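Local atomic coordinates of Ufm1-specific protease (Caenorhabditis elegans, PDB entry 5EJJ), a protein that acts as a thiol protease that hydrolyses the peptide bond at the C-terminal glycine of the ubiquitin-like modifier UFM1, releasing it from its target proteins. Residues Arg399-Ile404 with Thr448-Val453; Ile240-Phe245 with Asn265-Asn270; Phe36-Lys41 with Ser67-Asp72; Glu146-Ala151 with Asn270-Thr275; Glu120-Glu125 with Gly297-Leu302. All coordinates share one frame; numbering follows the deposited sequence.

Contact 1: Arg399-Ile404 with Thr448-Val453; sequences RSFQTI and TEISFV
Ile450 and Val453, one turn apart on helix 447-457, pack against Phe401 of helix 396-409. In this C78 peptidase of clan CA, helix 396-409 starts with Cys396, inferred to be the catalytic nucleophile, consistent with the cysteine-bearing helix of the papain-like fold. Ile450 comes first along the second helix. Its CG1 branch reaches back beside the base of the phenylalanine, 4.1 Å from Phe401 CB, while its backbone oxygen comes to 4.0 Å from Phe401 CE1, a van der Waals approach oblique to the ring. The CA atoms of these two residues, 6.3 Å apart, are the nearest such pair across the two segments. With CG anti to the backbone nitrogen (chi1 170°), Phe401 carries its ring past Ile450 towards the next turn. There Val453 meets the far end of the ring; Ile424 of helix 421-425 touches the side chains of both Phe401 and Val453, and Met492 of strand 491-494 lies against Ile450 and Ile404. Replacing Phe401 with an alanine would probably open a gap between the two helices and leave Val453 without its aromatic neighbour. Of the two methyls of Val453, CG1 makes the contact, 3.5 Å from Phe401 CZ and 3.8 Å from Phe401 CE1.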
# COMPACT_ATOMS: atom_id res chain seq x y z
N ARG A 399 18.30 -16.27 5.83
CA ARG A 399 17.37 -15.81 4.82
C ARG A 399 15.98 -15.59 5.41
O ARG A 399 15.35 -14.57 5.14
CB ARG A 399 17.33 -16.81 3.66
CG ARG A 399 18.69 -17.00 2.99
CD ARG A 399 19.41 -15.66 2.91
NE ARG A 399 20.49 -15.63 1.93
CZ ARG A 399 20.98 -14.51 1.41
NH1 ARG A 399 20.48 -13.33 1.76
NH2 ARG A 399 21.96 -14.57 0.52
N SER A 400 15.51 -16.55 6.22
CA SER A 400 14.21 -16.41 6.87
C SER A 400 14.23 -15.24 7.83
O SER A 400 13.22 -14.58 8.04
CB SER A 400 13.83 -17.67 7.63
OG SER A 400 13.32 -18.62 6.74
N PHE A 401 15.40 -14.99 8.41
CA PHE A 401 15.56 -13.86 9.30
C PHE A 401 15.39 -12.59 8.48
O PHE A 401 14.73 -11.64 8.91
CB PHE A 401 16.94 -13.87 9.94
CG PHE A 401 17.25 -12.62 10.66
CD1 PHE A 401 16.76 -12.41 11.95
CD2 PHE A 401 18.02 -11.65 10.07
CE1 PHE A 401 17.05 -11.25 12.64
CE2 PHE A 401 18.30 -10.48 10.75
CZ PHE A 401 17.81 -10.28 12.04
N GLN A 402 15.99 -12.59 7.30
CA GLN A 402 15.93 -11.46 6.39
C GLN A 402 14.49 -11.18 5.91
O GLN A 402 14.03 -10.03 5.91
CB GLN A 402 16.90 -11.67 5.22
CG GLN A 402 18.36 -11.43 5.60
CD GLN A 402 19.29 -11.61 4.42
OE1 GLN A 402 19.00 -12.37 3.50
NE2 GLN A 402 20.42 -10.90 4.44
N THR A 403 13.80 -12.24 5.51
CA THR A 403 12.38 -12.12 5.21
C THR A 403 11.64 -11.48 6.38
O THR A 403 11.02 -10.45 6.22
CB THR A 403 11.75 -13.46 4.86
OG1 THR A 403 12.31 -13.95 3.63
CG2 THR A 403 10.25 -13.31 4.72
N ILE A 404 11.74 -12.05 7.57
CA ILE A 404 11.08 -11.44 8.72
C ILE A 404 11.48 -9.97 8.87
O ILE A 404 10.68 -9.14 9.30
CB ILE A 404 11.38 -12.21 10.03
CG1 ILE A 404 10.84 -13.63 9.94
CG2 ILE A 404 10.77 -11.52 11.25
CD1 ILE A 404 11.21 -14.46 11.10
N THR A 448 16.83 -19.98 17.86
CA THR A 448 17.04 -19.35 19.15
C THR A 448 17.84 -18.03 19.01
O THR A 448 17.58 -17.03 19.71
CB THR A 448 17.54 -20.39 20.23
OG1 THR A 448 18.51 -19.80 21.10
CG2 THR A 448 18.12 -21.66 19.56
N GLU A 449 18.77 -18.01 18.06
CA GLU A 449 19.56 -16.81 17.82
C GLU A 449 18.81 -15.80 16.94
O GLU A 449 18.91 -14.59 17.17
CB GLU A 449 20.92 -17.16 17.20
CG GLU A 449 20.87 -18.26 16.18
CD GLU A 449 20.94 -19.64 16.81
OE1 GLU A 449 19.90 -20.34 16.83
OE2 GLU A 449 22.02 -20.01 17.31
N ILE A 450 18.07 -16.30 15.94
CA ILE A 450 17.13 -15.50 15.17
C ILE A 450 16.30 -14.62 16.11
O ILE A 450 16.22 -13.41 15.93
CB ILE A 450 16.20 -16.38 14.32
CG1 ILE A 450 16.84 -16.70 12.97
CG2 ILE A 450 14.83 -15.73 14.10
CD1 ILE A 450 15.89 -17.39 12.02
N SER A 451 15.73 -15.24 17.13
CA SER A 451 14.93 -14.51 18.10
C SER A 451 15.78 -13.48 18.85
O SER A 451 15.27 -12.46 19.33
CB SER A 451 14.29 -15.47 19.09
OG SER A 451 13.84 -14.79 20.25
N PHE A 452 17.07 -13.76 18.95
CA PHE A 452 17.99 -12.95 19.73
C PHE A 452 18.52 -11.74 18.95
O PHE A 452 18.49 -10.61 19.46
CB PHE A 452 19.15 -13.83 20.24
CG PHE A 452 20.14 -13.09 21.11
CD1 PHE A 452 19.86 -12.83 22.45
CD2 PHE A 452 21.37 -12.68 20.59
CE1 PHE A 452 20.77 -12.16 23.25
CE2 PHE A 452 22.29 -12.01 21.38
CZ PHE A 452 22.00 -11.74 22.71
N VAL A 453 19.02 -11.99 17.74
CA VAL A 453 19.45 -10.94 16.80
C VAL A 453 18.34 -9.89 16.61
O VAL A 453 18.57 -8.69 16.71
CB VAL A 453 19.80 -11.55 15.42
CG1 VAL A 453 20.28 -10.48 14.46
CG2 VAL A 453 20.83 -12.64 15.56

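Contact 2: Ile240-Phe245 with Asn265-Asn270; sequences IGEVVF and NRRANN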
# COMPACT_ATOMS: atom_id res chain seq x y z
N ILE A 240 10.45 18.38 -6.57
CA ILE A 240 10.48 17.30 -7.56
C ILE A 240 9.93 16.04 -6.94
O ILE A 240 10.06 15.84 -5.73
CB ILE A 240 11.87 17.06 -8.18
CG1 ILE A 240 12.57 15.92 -7.48
CG2 ILE A 240 12.74 18.27 -8.04
CD1 ILE A 240 14.01 15.89 -7.79
N GLY A 241 9.29 15.21 -7.76
CA GLY A 241 8.72 13.97 -7.27
C GLY A 241 7.91 13.18 -8.27
O GLY A 241 7.71 13.62 -9.40
N GLU A 242 7.45 11.99 -7.85
CA GLU A 242 6.62 11.11 -8.66
C GLU A 242 5.36 11.80 -9.08
O GLU A 242 4.82 12.63 -8.35
CB GLU A 242 6.17 9.91 -7.84
CG GLU A 242 7.25 8.95 -7.37
CD GLU A 242 6.68 7.69 -6.66
OE1 GLU A 242 5.68 7.81 -5.90
OE2 GLU A 242 7.25 6.58 -6.89
N VAL A 243 4.85 11.45 -10.26
CA VAL A 243 3.46 11.71 -10.58
C VAL A 243 2.88 10.44 -11.20
O VAL A 243 3.33 10.00 -12.26
CB VAL A 243 3.29 12.89 -11.51
CG1 VAL A 243 1.84 13.12 -11.81
CG2 VAL A 243 3.88 14.13 -10.89
N VAL A 244 1.89 9.85 -10.52
CA VAL A 244 1.34 8.55 -10.88
C VAL A 244 -0.10 8.68 -11.34
O VAL A 244 -0.91 9.30 -10.66
CB VAL A 244 1.32 7.61 -9.69
CG1 VAL A 244 0.94 6.25 -10.14
CG2 VAL A 244 2.67 7.58 -9.03
N PHE A 245 -0.42 8.10 -12.50
CA PHE A 245 -1.79 8.06 -12.98
C PHE A 245 -2.15 6.69 -13.59
O PHE A 245 -1.30 6.03 -14.18
CB PHE A 245 -2.06 9.17 -13.97
CG PHE A 245 -1.26 9.09 -15.25
CD1 PHE A 245 0.03 9.62 -15.31
CD2 PHE A 245 -1.81 8.54 -16.40
CE1 PHE A 245 0.76 9.58 -16.50
CE2 PHE A 245 -1.08 8.49 -17.60
CZ PHE A 245 0.21 9.01 -17.65
N ASN A 265 -1.65 18.06 -11.87
CA ASN A 265 -2.24 19.20 -11.18
C ASN A 265 -2.58 18.90 -9.72
O ASN A 265 -2.43 19.77 -8.87
CB ASN A 265 -3.44 19.77 -11.93
CG ASN A 265 -3.08 20.30 -13.33
OD1 ASN A 265 -1.91 20.48 -13.67
ND2 ASN A 265 -4.10 20.54 -14.14
N ARG A 266 -2.99 17.67 -9.42
CA ARG A 266 -3.36 17.32 -8.05
C ARG A 266 -2.14 17.28 -7.14
O ARG A 266 -2.19 17.71 -5.99
CB ARG A 266 -4.07 15.97 -8.01
CG ARG A 266 -5.42 15.99 -8.69
CD ARG A 266 -6.22 14.79 -8.39
NE ARG A 266 -7.55 14.88 -8.97
CZ ARG A 266 -8.41 13.87 -9.02
NH1 ARG A 266 -8.11 12.69 -8.53
NH2 ARG A 266 -9.59 14.04 -9.57
N ARG A 267 -1.04 16.77 -7.66
CA ARG A 267 0.20 16.76 -6.91
C ARG A 267 0.68 18.17 -6.59
O ARG A 267 1.24 18.41 -5.53
CB ARG A 267 1.28 16.04 -7.69
CG ARG A 267 1.17 14.56 -7.72
CD ARG A 267 1.89 13.97 -6.55
NE ARG A 267 1.76 12.52 -6.56
CZ ARG A 267 2.19 11.73 -5.59
NH1 ARG A 267 2.78 12.24 -4.50
NH2 ARG A 267 2.02 10.42 -5.70
N ALA A 268 0.50 19.11 -7.53
CA ALA A 268 0.90 20.49 -7.28
C ALA A 268 0.01 21.10 -6.20
O ALA A 268 0.50 21.65 -5.23
CB ALA A 268 0.85 21.31 -8.53
N ASN A 269 -1.31 20.97 -6.35
CA ASN A 269 -2.24 21.43 -5.34
C ASN A 269 -1.95 20.82 -3.97
O ASN A 269 -2.08 21.49 -2.95
CB ASN A 269 -3.66 21.11 -5.76
CG ASN A 269 -4.06 21.80 -7.06
OD1 ASN A 269 -3.51 22.84 -7.43
ND2 ASN A 269 -5.05 21.23 -7.76
N ASN A 270 -1.57 19.55 -3.94
CA ASN A 270 -1.24 18.88 -2.70
C ASN A 270 -0.02 19.50 -2.06
O ASN A 270 0.00 19.67 -0.85
CB ASN A 270 -0.99 17.40 -2.94
CG ASN A 270 -1.28 16.55 -1.70
OD1 ASN A 270 -0.39 16.28 -0.88
ND2 ASN A 270 -2.55 16.16 -1.54
O HOH W 1 0.33 10.93 -8.64
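The guanidinium of Arg267 has the carbonyl oxygen of Glu242 over one face and a water at its edge, in its plane. Glu242 O sits off centre towards the rim, 3.5 Å from Arg267 NE, and no N-H is directed at it, so the attraction is one of partial charge to cation. The water accepts from Arg267 NE at 3.0 Å and from the backbone N of Val244 at 2.7 Å, tying helix side chain to strand backbone. Helix 253-280 crosses strand 235-247, an outermost strand of its five-stranded mixed sheet, and the axes of the two short segments approach to 9.1 Å. From the helix, Arg267 bends at its second torsion (chi2 -89°) and runs past Val243 in the opposite direction, its CG 4.2 Å from Val243 CG2; Val244 CG2 is 4.4 Å from Arg267 NH2. Glu242 OE1 is 4.5 Å from the same NH2, well out of the guanidinium plane, and hydrogen-bonds instead to Thr292, as OE2 does to Ser347. Arg267 NH1 turns to Gln305 OE1 and Ala291 O. The buried cation is therefore met largely by neutral oxygens, from backbone, amide and water, with the Glu242 carboxylate close enough to offset its charge in part; in return, the arginine would probably help keep the buried glutamate ionised.

Contact 3: Phe36-Lys41 with Ser67-Asp72; sequences FVFGRK and SSLSAD
Arg40 and Asp72 supply the charged part of the contact. Arg40 NE donates to Asp72 OD2 at 2.8 Å in a salt bridge that is bent at the hydrogen (146°), with the acceptor 16° out of the guanidinium plane. Arg40 is extended from CG to NE, which carries its head out to the carboxylate, and Arg40 NH1 turns to Gln45. Two waters extend the polar link: one, in the guanidinium plane at its edge, accepts from Arg40 NH2 and donates to Asp72 OD1, both at 2.8 Å; the other accepts from Lys41 N and donates to Asp72 O. Strand 33-40, an inner strand of the mixed sheet of the N-terminal MPN domain, here meets the segment linking helix 59-68 to strand 74-81. The apolar part is a CH-pi contact: Leu69 CD1 lies over one face of Phe38, 3.7 Å from the ring centroid, the side chains running nearly square to each other. Leu65 and Leu75 also touch the Phe38 side chain.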
# COMPACT_ATOMS: atom_id res chain seq x y z
N PHE A 36 -17.61 12.63 2.69
CA PHE A 36 -17.60 12.74 1.23
C PHE A 36 -17.51 11.38 0.51
O PHE A 36 -16.94 10.42 1.04
CB PHE A 36 -16.46 13.65 0.76
CG PHE A 36 -16.26 14.85 1.63
CD1 PHE A 36 -15.27 14.85 2.60
CD2 PHE A 36 -17.08 15.96 1.50
CE1 PHE A 36 -15.08 15.96 3.42
CE2 PHE A 36 -16.91 17.07 2.31
CZ PHE A 36 -15.90 17.07 3.27
N VAL A 37 -18.07 11.33 -0.70
CA VAL A 37 -18.10 10.11 -1.51
C VAL A 37 -17.38 10.32 -2.85
O VAL A 37 -17.76 11.16 -3.66
CB VAL A 37 -19.56 9.65 -1.73
CG1 VAL A 37 -19.63 8.38 -2.52
CG2 VAL A 37 -20.24 9.48 -0.41
N PHE A 38 -16.31 9.56 -3.05
CA PHE A 38 -15.44 9.76 -4.20
C PHE A 38 -15.56 8.54 -5.10
O PHE A 38 -15.76 7.43 -4.62
CB PHE A 38 -14.01 9.92 -3.73
CG PHE A 38 -13.76 11.19 -2.98
CD1 PHE A 38 -13.58 12.38 -3.66
CD2 PHE A 38 -13.67 11.18 -1.60
CE1 PHE A 38 -13.32 13.57 -2.97
CE2 PHE A 38 -13.42 12.35 -0.90
CZ PHE A 38 -13.24 13.55 -1.58
N GLY A 39 -15.44 8.75 -6.41
CA GLY A 39 -15.70 7.65 -7.31
C GLY A 39 -15.43 7.95 -8.76
O GLY A 39 -15.01 9.05 -9.11
N ARG A 40 -15.66 6.94 -9.59
CA ARG A 40 -15.52 7.05 -11.02
C ARG A 40 -16.87 7.45 -11.63
O ARG A 40 -17.74 6.60 -11.87
CB ARG A 40 -15.01 5.73 -11.59
CG ARG A 40 -13.64 5.32 -11.05
CD ARG A 40 -13.22 3.91 -11.50
NE ARG A 40 -11.88 3.59 -11.00
CZ ARG A 40 -11.51 2.40 -10.53
NH1 ARG A 40 -12.39 1.40 -10.49
NH2 ARG A 40 -10.27 2.21 -10.12
N LYS A 41 -17.04 8.75 -11.86
CA LYS A 41 -18.32 9.35 -12.23
C LYS A 41 -18.95 8.79 -13.48
O LYS A 41 -20.16 8.67 -13.55
CB LYS A 41 -18.16 10.86 -12.39
CG LYS A 41 -19.46 11.64 -12.44
CD LYS A 41 -19.18 13.05 -11.93
CE LYS A 41 -20.08 14.11 -12.55
NZ LYS A 41 -19.34 15.42 -12.55
N SER A 67 -7.30 15.88 -4.02
CA SER A 67 -5.99 16.02 -4.64
C SER A 67 -5.12 14.82 -4.31
O SER A 67 -4.05 14.62 -4.90
CB SER A 67 -5.31 17.30 -4.17
OG SER A 67 -4.55 17.11 -2.98
N SER A 68 -5.57 14.03 -3.35
CA SER A 68 -4.78 12.90 -2.90
C SER A 68 -5.19 11.58 -3.51
O SER A 68 -4.50 10.59 -3.35
CB SER A 68 -4.85 12.82 -1.40
OG SER A 68 -4.31 14.01 -0.87
N LEU A 69 -6.32 11.57 -4.20
CA LEU A 69 -6.84 10.39 -4.85
C LEU A 69 -6.39 10.31 -6.30
O LEU A 69 -5.95 11.31 -6.87
CB LEU A 69 -8.35 10.39 -4.76
CG LEU A 69 -8.80 10.71 -3.35
CD1 LEU A 69 -10.29 10.79 -3.28
CD2 LEU A 69 -8.30 9.64 -2.44
N SER A 70 -6.48 9.13 -6.89
CA SER A 70 -6.07 8.92 -8.27
C SER A 70 -6.91 9.73 -9.21
O SER A 70 -8.09 9.92 -8.98
CB SER A 70 -6.15 7.46 -8.67
OG SER A 70 -4.97 6.78 -8.29
N ALA A 71 -6.26 10.15 -10.29
CA ALA A 71 -6.78 11.17 -11.19
C ALA A 71 -8.11 10.82 -11.84
O ALA A 71 -8.87 11.72 -12.20
CB ALA A 71 -5.75 11.49 -12.24
N ASP A 72 -8.42 9.53 -11.96
CA ASP A 72 -9.70 9.13 -12.55
C ASP A 72 -10.89 9.23 -11.58
O ASP A 72 -12.03 8.99 -11.95
CB ASP A 72 -9.61 7.73 -13.12
CG ASP A 72 -9.51 6.67 -12.05
OD1 ASP A 72 -8.60 6.73 -11.19
OD2 ASP A 72 -10.37 5.76 -12.06
O HOH W 2 -8.36 4.23 -9.90
O HOH W 3 -14.56 10.20 -12.55

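Contact 4: Glu146-Ala151 with Asn270-Thr275; sequences EDVKSA and NTMMVT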
# COMPACT_ATOMS: atom_id res chain seq x y z
N GLU A 146 0.17 33.73 -0.33
CA GLU A 146 -0.68 33.97 -1.49
C GLU A 146 0.01 33.70 -2.82
O GLU A 146 -0.66 33.54 -3.87
CB GLU A 146 -1.31 35.35 -1.43
CG GLU A 146 -2.73 35.30 -0.85
CD GLU A 146 -3.55 34.08 -1.34
OE1 GLU A 146 -3.92 33.23 -0.48
OE2 GLU A 146 -3.84 33.98 -2.56
N ASP A 147 1.34 33.66 -2.78
CA ASP A 147 2.11 33.33 -3.96
C ASP A 147 2.06 31.84 -4.24
O ASP A 147 1.74 31.44 -5.36
CB ASP A 147 3.56 33.78 -3.81
CG ASP A 147 3.71 35.27 -3.97
OD1 ASP A 147 2.87 35.89 -4.67
OD2 ASP A 147 4.68 35.81 -3.39
N VAL A 148 2.35 31.03 -3.21
CA VAL A 148 2.25 29.57 -3.34
C VAL A 148 0.89 29.14 -3.89
O VAL A 148 0.82 28.27 -4.77
CB VAL A 148 2.57 28.83 -2.01
CG1 VAL A 148 1.46 27.90 -1.63
CG2 VAL A 148 3.84 28.03 -2.16
N LYS A 149 -0.18 29.76 -3.42
CA LYS A 149 -1.48 29.55 -4.01
C LYS A 149 -1.44 29.94 -5.50
O LYS A 149 -1.82 29.17 -6.36
CB LYS A 149 -2.53 30.33 -3.22
CG LYS A 149 -3.99 30.14 -3.66
CD LYS A 149 -4.95 30.70 -2.61
CE LYS A 149 -6.39 30.88 -3.13
NZ LYS A 149 -6.60 32.09 -3.99
N SER A 150 -0.92 31.13 -5.81
CA SER A 150 -0.95 31.63 -7.19
C SER A 150 -0.04 30.87 -8.16
O SER A 150 -0.32 30.81 -9.37
CB SER A 150 -0.60 33.12 -7.24
OG SER A 150 -0.26 33.50 -8.57
N ALA A 151 1.07 30.33 -7.64
CA ALA A 151 2.03 29.62 -8.48
C ALA A 151 1.32 28.39 -9.01
O ALA A 151 1.36 28.09 -10.21
CB ALA A 151 3.23 29.22 -7.67
N ASN A 270 -1.57 19.55 -3.94
CA ASN A 270 -1.24 18.88 -2.70
C ASN A 270 -0.02 19.50 -2.06
O ASN A 270 0.00 19.67 -0.85
CB ASN A 270 -0.99 17.40 -2.94
CG ASN A 270 -1.28 16.55 -1.70
OD1 ASN A 270 -0.39 16.28 -0.88
ND2 ASN A 270 -2.55 16.16 -1.54
N THR A 271 1.00 19.81 -2.86
CA THR A 271 2.24 20.45 -2.38
C THR A 271 1.93 21.83 -1.85
O THR A 271 2.44 22.26 -0.82
CB THR A 271 3.24 20.64 -3.53
OG1 THR A 271 3.63 19.36 -4.04
CG2 THR A 271 4.48 21.40 -3.05
N MET A 272 1.08 22.53 -2.60
CA MET A 272 0.61 23.85 -2.24
C MET A 272 -0.04 23.79 -0.87
O MET A 272 0.34 24.54 0.04
CB MET A 272 -0.40 24.31 -3.29
CG MET A 272 -1.04 25.67 -3.03
SD MET A 272 -2.81 25.67 -2.61
CE MET A 272 -2.69 25.98 -0.85
N MET A 273 -0.99 22.89 -0.70
CA MET A 273 -1.72 22.79 0.55
C MET A 273 -0.84 22.41 1.76
O MET A 273 -1.05 22.94 2.85
CB MET A 273 -2.91 21.86 0.41
CG MET A 273 -4.09 22.47 -0.33
SD MET A 273 -5.47 21.31 -0.58
CE MET A 273 -5.55 21.30 -2.37
N VAL A 274 0.12 21.52 1.59
CA VAL A 274 0.92 21.10 2.74
C VAL A 274 1.83 22.25 3.12
O VAL A 274 2.04 22.53 4.29
CB VAL A 274 1.80 19.88 2.42
CG1 VAL A 274 2.50 19.41 3.66
CG2 VAL A 274 0.95 18.75 1.91
N THR A 275 2.37 22.90 2.10
CA THR A 275 3.26 24.04 2.30
C THR A 275 2.59 25.18 3.05
O THR A 275 3.10 25.63 4.07
CB THR A 275 3.79 24.54 0.96
OG1 THR A 275 4.61 23.51 0.38
CG2 THR A 275 4.61 25.78 1.17
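Helices 144-156 and 253-280 run almost exactly antiparallel here, 173° between the short segment axes, which approach to 9.4 Å, with the CA atoms of Val148 and Met272 closest at 6.1 Å. Val148 divides its methyls between two residues one turn apart. CG1 meets the CG of Met272 at 3.6 Å, and CG2 faces Thr275 CG2 at 4.1 Å; in both pairs the side chains pass at a slant. Met272 has CG anti to its backbone nitrogen (chi1 178°), which brings this methylene against the facing helix, where it also lies 4.0 Å from Lys149 CA. Further out the methionine bends at both later torsions. Thr275 shows two chemical sides: its methyl faces Val148, while OG1 donates to Thr271 O at 2.8 Å, one turn back. Thr275 N bonds to the same carbonyl, reaching it from the other face of the carbonyl plane. A serine in place of Thr275 would lack the methyl, and the Val148 CG2 branch would probably be left with a gap on this side. On the sheet side, Trp137 and Leu139 of strand 127-139 also touch Val148. Across the pair of helices no hydrogen bond forms; they are held by apolar contact, while the threonine hydroxyl is satisfied within its own helix by doubling the bonds to one carbonyl.

Contact 5: Glu120-Glu125 with Gly297-Leu302; sequences EHVLME and GWVSLL
Val299 is the residue about which this contact is built, its side chain directed at the backbone and side chains of Val122 and Met124. The CG1 methyl comes to 3.6 Å from the carbonyl oxygen of Val122, whereas CG2, flanked by its own backbone N and C, meets Val122 CG1 at 4.2 Å, the two valines set nearly perpendicular. On the other flank Met124 lays its CG 4.0 Å from Val299 CB and 3.5 Å from Val299 O. No direct hydrogen bond crosses between the segments. A water instead donates to Val299 O at 2.7 Å and, weakly, to Glu125 O, so it links the two backbones just past the apolar patch. In the next shell, Ile47 touches both Val122 and Val299, while Tyr196 packs on Met124. Glu125 is held by a salt bridge to Arg43, and the Trp298 ring meets that of His48 with the planes at about 45°. Neither segment has regular structure up to Leu302, where strand 302-306 begins. Residues 120-125 lead from strand 117-119 into strand 127-139; residues 297-302 end the connection from strand 289-293. They meet beside strand 45-53, an outermost strand of the MPN-domain sheet, which touches residues of both.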
# COMPACT_ATOMS: atom_id res chain seq x y z
N GLU A 120 -21.19 -4.26 -4.16
CA GLU A 120 -20.30 -4.94 -5.06
C GLU A 120 -18.92 -4.94 -4.47
O GLU A 120 -18.54 -4.00 -3.78
CB GLU A 120 -20.30 -4.23 -6.40
CG GLU A 120 -18.98 -4.22 -7.14
CD GLU A 120 -19.15 -3.81 -8.60
OE1 GLU A 120 -20.02 -4.44 -9.27
OE2 GLU A 120 -18.44 -2.86 -9.07
N HIS A 121 -18.17 -6.01 -4.69
CA HIS A 121 -16.86 -6.11 -4.09
C HIS A 121 -15.91 -5.57 -5.16
O HIS A 121 -15.46 -6.31 -6.03
CB HIS A 121 -16.55 -7.54 -3.65
CG HIS A 121 -15.17 -7.73 -3.09
ND1 HIS A 121 -14.62 -6.88 -2.16
CD2 HIS A 121 -14.23 -8.68 -3.35
CE1 HIS A 121 -13.39 -7.29 -1.87
NE2 HIS A 121 -13.14 -8.38 -2.57
N VAL A 122 -15.66 -4.27 -5.11
CA VAL A 122 -14.88 -3.55 -6.11
C VAL A 122 -13.43 -3.98 -6.05
O VAL A 122 -12.86 -4.03 -4.95
CB VAL A 122 -14.91 -2.05 -5.84
CG1 VAL A 122 -14.17 -1.30 -6.96
CG2 VAL A 122 -16.35 -1.56 -5.66
N LEU A 123 -12.85 -4.26 -7.22
CA LEU A 123 -11.51 -4.84 -7.35
C LEU A 123 -10.48 -3.86 -7.92
O LEU A 123 -10.84 -2.91 -8.62
CB LEU A 123 -11.55 -6.05 -8.27
CG LEU A 123 -12.50 -7.21 -7.94
CD1 LEU A 123 -12.53 -8.23 -9.06
CD2 LEU A 123 -12.12 -7.87 -6.63
N MET A 124 -9.19 -4.10 -7.64
CA MET A 124 -8.14 -3.29 -8.27
C MET A 124 -8.25 -3.47 -9.76
O MET A 124 -8.83 -4.44 -10.23
CB MET A 124 -6.76 -3.70 -7.81
CG MET A 124 -6.32 -2.91 -6.63
SD MET A 124 -4.87 -3.59 -5.86
CE MET A 124 -5.18 -5.34 -6.12
N GLU A 125 -7.66 -2.55 -10.50
CA GLU A 125 -7.84 -2.55 -11.93
C GLU A 125 -6.79 -1.59 -12.47
O GLU A 125 -6.54 -0.57 -11.86
CB GLU A 125 -9.22 -2.01 -12.22
CG GLU A 125 -9.78 -2.37 -13.55
CD GLU A 125 -11.21 -1.88 -13.70
OE1 GLU A 125 -12.07 -2.16 -12.82
OE2 GLU A 125 -11.47 -1.18 -14.72
N GLY A 297 -6.83 -2.29 2.30
CA GLY A 297 -8.23 -2.35 1.92
C GLY A 297 -8.50 -1.64 0.63
O GLY A 297 -9.42 -2.01 -0.12
N TRP A 298 -7.72 -0.59 0.37
CA TRP A 298 -7.90 0.28 -0.80
C TRP A 298 -7.65 -0.39 -2.16
O TRP A 298 -6.82 -1.28 -2.29
CB TRP A 298 -6.96 1.47 -0.67
CG TRP A 298 -7.41 2.50 0.28
CD1 TRP A 298 -8.04 2.32 1.46
CD2 TRP A 298 -7.27 3.91 0.10
NE1 TRP A 298 -8.29 3.54 2.05
CE2 TRP A 298 -7.83 4.53 1.23
CE3 TRP A 298 -6.72 4.70 -0.91
CZ2 TRP A 298 -7.87 5.90 1.38
CZ3 TRP A 298 -6.75 6.05 -0.76
CH2 TRP A 298 -7.32 6.64 0.37
N VAL A 299 -8.37 0.05 -3.18
CA VAL A 299 -8.21 -0.55 -4.50
C VAL A 299 -7.81 0.50 -5.53
O VAL A 299 -7.78 0.22 -6.72
CB VAL A 299 -9.49 -1.23 -4.97
CG1 VAL A 299 -9.81 -2.35 -4.07
CG2 VAL A 299 -10.63 -0.23 -4.98
N SER A 300 -7.53 1.71 -5.06
CA SER A 300 -6.92 2.72 -5.89
C SER A 300 -5.89 3.36 -4.96
O SER A 300 -6.07 3.31 -3.74
CB SER A 300 -7.99 3.69 -6.41
OG SER A 300 -7.44 4.94 -6.84
N LEU A 301 -4.83 3.93 -5.53
CA LEU A 301 -3.70 4.45 -4.77
C LEU A 301 -4.01 5.76 -4.06
O LEU A 301 -5.02 6.39 -4.34
CB LEU A 301 -2.50 4.63 -5.70
CG LEU A 301 -2.02 3.36 -6.41
CD1 LEU A 301 -1.08 3.70 -7.55
CD2 LEU A 301 -1.34 2.43 -5.41
N LEU A 302 -3.13 6.14 -3.14
CA LEU A 302 -3.23 7.39 -2.38
C LEU A 302 -1.94 8.16 -2.62
O LEU A 302 -0.85 7.60 -2.49
CB LEU A 302 -3.34 7.09 -0.89
CG LEU A 302 -3.16 8.23 0.12
CD1 LEU A 302 -4.33 9.17 0.16
CD2 LEU A 302 -3.03 7.63 1.46
O HOH W 4 -8.55 0.26 -9.28

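In the fold
Contacts 2 to 5 form a connected group, while contact 1 stands apart in the peptidase domain, its centre 34 to 46 Å from theirs. Only contact 1 lies near the inferred catalytic residues: the side chain of Ile450 is about 9 Å from that of Cys396 and about 11 Å from that of His522. Helix 253-280 serves contacts 2 and 4, whose centres are 13 Å apart and which share Asn270. That residue and Arg266 probably hydrogen-bond to Ser67 and Leu69 of contact 3, joining the MPN-domain part of the chain to helix 253-280. Contact 5, 12 Å from contact 3 between centres, adds Ser300 against Ser70 and reaches contact 2 through Leu301 and Val244.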